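PDB 3EAF: ABC transporter, substrate binding protein from Aeropyrum pernix, which probably captures a small solute outside the cell and delivers it to the membrane components of an ABC transporter. Local coordinates for residues I78-E89 with I100-L111. Residues are numbered along the deposited sequence; the frame is centred on the assembly and turned at random.
Sequences IAIIGWGTADTE and ITYISASYSAKL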
# COMPACT_ATOMS: atom_id res chain seq x y z
N ILE A 78 -18.66 11.86 1.25
CA ILE A 78 -18.72 11.50 -0.18
C ILE A 78 -17.48 10.71 -0.59
O ILE A 78 -17.37 10.26 -1.73
CB ILE A 78 -18.91 12.74 -1.12
CG1 ILE A 78 -17.81 13.78 -0.90
CG2 ILE A 78 -20.30 13.35 -0.94
CD1 ILE A 78 -17.71 14.80 -2.02
N ALA A 79 -16.55 10.57 0.35
CA ALA A 79 -15.31 9.83 0.12
C ALA A 79 -14.73 9.38 1.45
O ALA A 79 -14.94 10.01 2.48
CB ALA A 79 -14.30 10.70 -0.65
N ILE A 80 -14.01 8.26 1.42
CA ILE A 80 -13.29 7.74 2.58
C ILE A 80 -11.87 7.38 2.18
O ILE A 80 -11.65 6.71 1.15
CB ILE A 80 -13.98 6.50 3.20
CG1 ILE A 80 -15.34 6.88 3.79
CG2 ILE A 80 -13.10 5.87 4.30
CD1 ILE A 80 -16.26 5.69 4.07
N ILE A 81 -10.92 7.83 2.98
CA ILE A 81 -9.53 7.42 2.89
C ILE A 81 -9.38 6.29 3.89
O ILE A 81 -9.40 6.53 5.11
CB ILE A 81 -8.57 8.59 3.19
CG1 ILE A 81 -8.85 9.79 2.25
CG2 ILE A 81 -7.09 8.14 3.15
CD1 ILE A 81 -8.58 9.53 0.76
N GLY A 82 -9.26 5.07 3.39
CA GLY A 82 -9.35 3.88 4.23
C GLY A 82 -8.06 3.11 4.44
O GLY A 82 -6.98 3.59 4.10
N TRP A 83 -8.20 1.90 4.99
CA TRP A 83 -7.05 1.14 5.46
C TRP A 83 -7.06 -0.36 5.06
O TRP A 83 -6.63 -0.70 3.96
CB TRP A 83 -6.85 1.35 6.98
CG TRP A 83 -5.64 0.65 7.53
CD1 TRP A 83 -5.61 -0.45 8.34
CD2 TRP A 83 -4.27 1.00 7.29
NE1 TRP A 83 -4.31 -0.81 8.62
CE2 TRP A 83 -3.47 0.07 7.99
CE3 TRP A 83 -3.64 2.02 6.55
CZ2 TRP A 83 -2.06 0.12 7.97
CZ3 TRP A 83 -2.24 2.07 6.53
CH2 TRP A 83 -1.47 1.12 7.23
N GLY A 84 -7.57 -1.22 5.94
CA GLY A 84 -7.27 -2.66 5.87
C GLY A 84 -7.92 -3.44 4.74
O GLY A 84 -9.03 -3.11 4.32
N THR A 85 -7.24 -4.47 4.25
CA THR A 85 -7.78 -5.31 3.17
C THR A 85 -9.12 -5.95 3.53
O THR A 85 -10.08 -5.86 2.75
CB THR A 85 -6.77 -6.40 2.71
OG1 THR A 85 -5.71 -5.78 1.98
CG2 THR A 85 -7.44 -7.44 1.81
N ALA A 86 -9.19 -6.59 4.70
CA ALA A 86 -10.41 -7.27 5.15
C ALA A 86 -11.61 -6.32 5.16
O ALA A 86 -12.62 -6.60 4.51
CB ALA A 86 -10.22 -7.93 6.53
N ASP A 87 -11.50 -5.20 5.88
CA ASP A 87 -12.61 -4.26 5.95
C ASP A 87 -12.94 -3.55 4.63
O ASP A 87 -14.12 -3.39 4.29
CB ASP A 87 -12.49 -3.27 7.12
CG ASP A 87 -11.13 -2.59 7.19
OD1 ASP A 87 -10.15 -3.22 7.65
OD2 ASP A 87 -11.06 -1.40 6.84
N THR A 88 -11.91 -3.15 3.87
CA THR A 88 -12.12 -2.50 2.58
C THR A 88 -12.87 -3.43 1.62
O THR A 88 -13.78 -2.98 0.91
CB THR A 88 -10.80 -1.99 1.93
OG1 THR A 88 -10.02 -1.26 2.89
CG2 THR A 88 -11.09 -1.08 0.75
N GLU A 89 -12.48 -4.71 1.60
CA GLU A 89 -13.16 -5.75 0.80
C GLU A 89 -14.60 -5.97 1.24
O GLU A 89 -15.51 -6.02 0.40
CB GLU A 89 -12.38 -7.07 0.84
CG GLU A 89 -11.23 -7.16 -0.16
CD GLU A 89 -10.50 -8.50 -0.14
OE1 GLU A 89 -11.00 -9.44 0.51
OE2 GLU A 89 -9.42 -8.60 -0.78
N ILE A 100 -19.90 6.11 -2.37
CA ILE A 100 -18.82 6.76 -1.63
C ILE A 100 -17.48 6.33 -2.23
O ILE A 100 -17.15 5.13 -2.25
CB ILE A 100 -18.88 6.41 -0.12
CG1 ILE A 100 -20.18 6.93 0.51
CG2 ILE A 100 -17.64 6.95 0.63
CD1 ILE A 100 -20.39 6.56 1.98
N THR A 101 -16.71 7.30 -2.75
CA THR A 101 -15.38 7.02 -3.31
C THR A 101 -14.44 6.56 -2.19
O THR A 101 -14.29 7.23 -1.17
CB THR A 101 -14.79 8.25 -4.06
OG1 THR A 101 -15.47 8.43 -5.30
CG2 THR A 101 -13.30 8.06 -4.35
N TYR A 102 -13.81 5.40 -2.39
CA TYR A 102 -13.04 4.76 -1.33
C TYR A 102 -11.61 4.54 -1.79
O TYR A 102 -11.35 3.73 -2.69
CB TYR A 102 -13.69 3.43 -0.94
CG TYR A 102 -13.47 3.00 0.50
CD1 TYR A 102 -14.47 3.18 1.44
CD2 TYR A 102 -12.27 2.43 0.90
CE1 TYR A 102 -14.28 2.80 2.77
CE2 TYR A 102 -12.07 2.04 2.23
CZ TYR A 102 -13.09 2.23 3.15
OH TYR A 102 -12.91 1.86 4.46
N ILE A 103 -10.68 5.28 -1.18
CA ILE A 103 -9.26 5.19 -1.51
C ILE A 103 -8.52 4.58 -0.34
O ILE A 103 -8.45 5.17 0.75
CB ILE A 103 -8.66 6.57 -1.88
CG1 ILE A 103 -9.45 7.21 -3.03
CG2 ILE A 103 -7.17 6.41 -2.25
CD1 ILE A 103 -9.16 8.69 -3.28
N SER A 104 -7.94 3.40 -0.56
CA SER A 104 -7.45 2.58 0.53
C SER A 104 -5.95 2.37 0.53
O SER A 104 -5.30 2.37 -0.52
CB SER A 104 -8.16 1.22 0.52
OG SER A 104 -8.00 0.56 -0.73
N ALA A 105 -5.41 2.21 1.73
CA ALA A 105 -4.08 1.67 1.93
C ALA A 105 -4.00 0.22 1.46
O ALA A 105 -2.94 -0.22 1.02
CB ALA A 105 -3.69 1.78 3.37
N SER A 106 -5.09 -0.52 1.56
CA SER A 106 -5.15 -1.86 0.97
C SER A 106 -5.02 -1.76 -0.54
O SER A 106 -5.75 -0.99 -1.17
CB SER A 106 -6.47 -2.56 1.30
OG SER A 106 -6.57 -3.76 0.53
N TYR A 107 -4.09 -2.52 -1.10
CA TYR A 107 -3.95 -2.60 -2.55
C TYR A 107 -4.42 -3.96 -3.09
O TYR A 107 -3.87 -4.48 -4.06
CB TYR A 107 -2.52 -2.28 -2.99
CG TYR A 107 -1.91 -1.05 -2.34
CD1 TYR A 107 -2.57 0.19 -2.36
CD2 TYR A 107 -0.66 -1.11 -1.72
CE1 TYR A 107 -2.00 1.32 -1.77
CE2 TYR A 107 -0.09 0.00 -1.13
CZ TYR A 107 -0.76 1.21 -1.15
OH TYR A 107 -0.18 2.30 -0.55
N SER A 108 -5.45 -4.54 -2.47
CA SER A 108 -6.00 -5.84 -2.89
C SER A 108 -6.52 -5.85 -4.33
O SER A 108 -7.30 -4.97 -4.72
CB SER A 108 -7.14 -6.28 -1.96
OG SER A 108 -7.80 -7.42 -2.50
N ALA A 109 -6.14 -6.88 -5.08
CA ALA A 109 -6.60 -7.07 -6.45
C ALA A 109 -8.11 -7.27 -6.54
O ALA A 109 -8.73 -6.94 -7.56
CB ALA A 109 -5.86 -8.22 -7.12
N LYS A 110 -8.70 -7.80 -5.47
CA LYS A 110 -10.15 -8.01 -5.39
C LYS A 110 -10.97 -6.71 -5.48
O LYS A 110 -12.14 -6.74 -5.85
CB LYS A 110 -10.51 -8.82 -4.13
CG LYS A 110 -9.88 -10.21 -4.12
CD LYS A 110 -10.38 -11.09 -2.98
CE LYS A 110 -9.89 -12.53 -3.16
NZ LYS A 110 -10.25 -13.38 -1.98
N LEU A 111 -10.34 -5.56 -5.23
CA LEU A 111 -11.00 -4.26 -5.28
C LEU A 111 -11.11 -3.76 -6.72
O LEU A 111 -11.96 -2.85 -6.93
CB LEU A 111 -10.24 -3.24 -4.43
CG LEU A 111 -10.22 -3.51 -2.92
CD1 LEU A 111 -9.31 -2.51 -2.21
CD2 LEU A 111 -11.62 -3.47 -2.34
O HOH W 1 -10.78 0.48 5.07
O HOH W 2 -9.97 -12.00 0.69
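A parallel beta-alpha-beta unit of a periplasmic-binding-protein lobe brings strand 79-82 beside strand 101-104, with helix 85-98 as the crossover. Backbone hydrogen bonds alternate between the strands, among them Ile80 N to Thr101 O and Ile103 N to Ile80 O, the latter 2.9 Å long. On the helix side, the Tyr102 ring packs against Ile80, whose CG2 lies 3.6 Å from Tyr102 CE1 in an off-centre CH-pi contact. With Thr88 OG1 beside the backbone N (chi1 -48°), CG2 lies anti to that N, meets the same ring at CE2 and also touches Ser104 CB and Leu111 CD1. That rotation leaves Thr88 OG1 to donate to Gly84 O at the N-cap, which accepts from Thr88 N as well. A water in the plane of the Tyr102 ring, 2.6 Å from its OH, joins Trp83 N, Asp87 OD2 and Thr88 OG1, tying the strand end to the first helical turn; Asp87 OD1 is hydrogen-bonded to Tyr57 OH.

Beyond the strands, Thr85 OG1 and Ser106 OG share a hydrogen bond of 2.6 Å, and a glycerol, probably from the crystallisation liquor, also hydrogen-bonds to Thr85 OG1. Ser106 OG and Ser108 OG each form an ST turn; Ser108 OG additionally donates to the anti lone pair of Glu89 OE2 (2.6 Å). A second water links Glu89 OE1 to Lys110 NZ. Strands 79-82 and 101-104 lie inside the sheet, between strands 3-11 and 117-118; helix 61-74 packs on Ile80 and Ile100, while helix 18-38 meets Ile81 and Ala105.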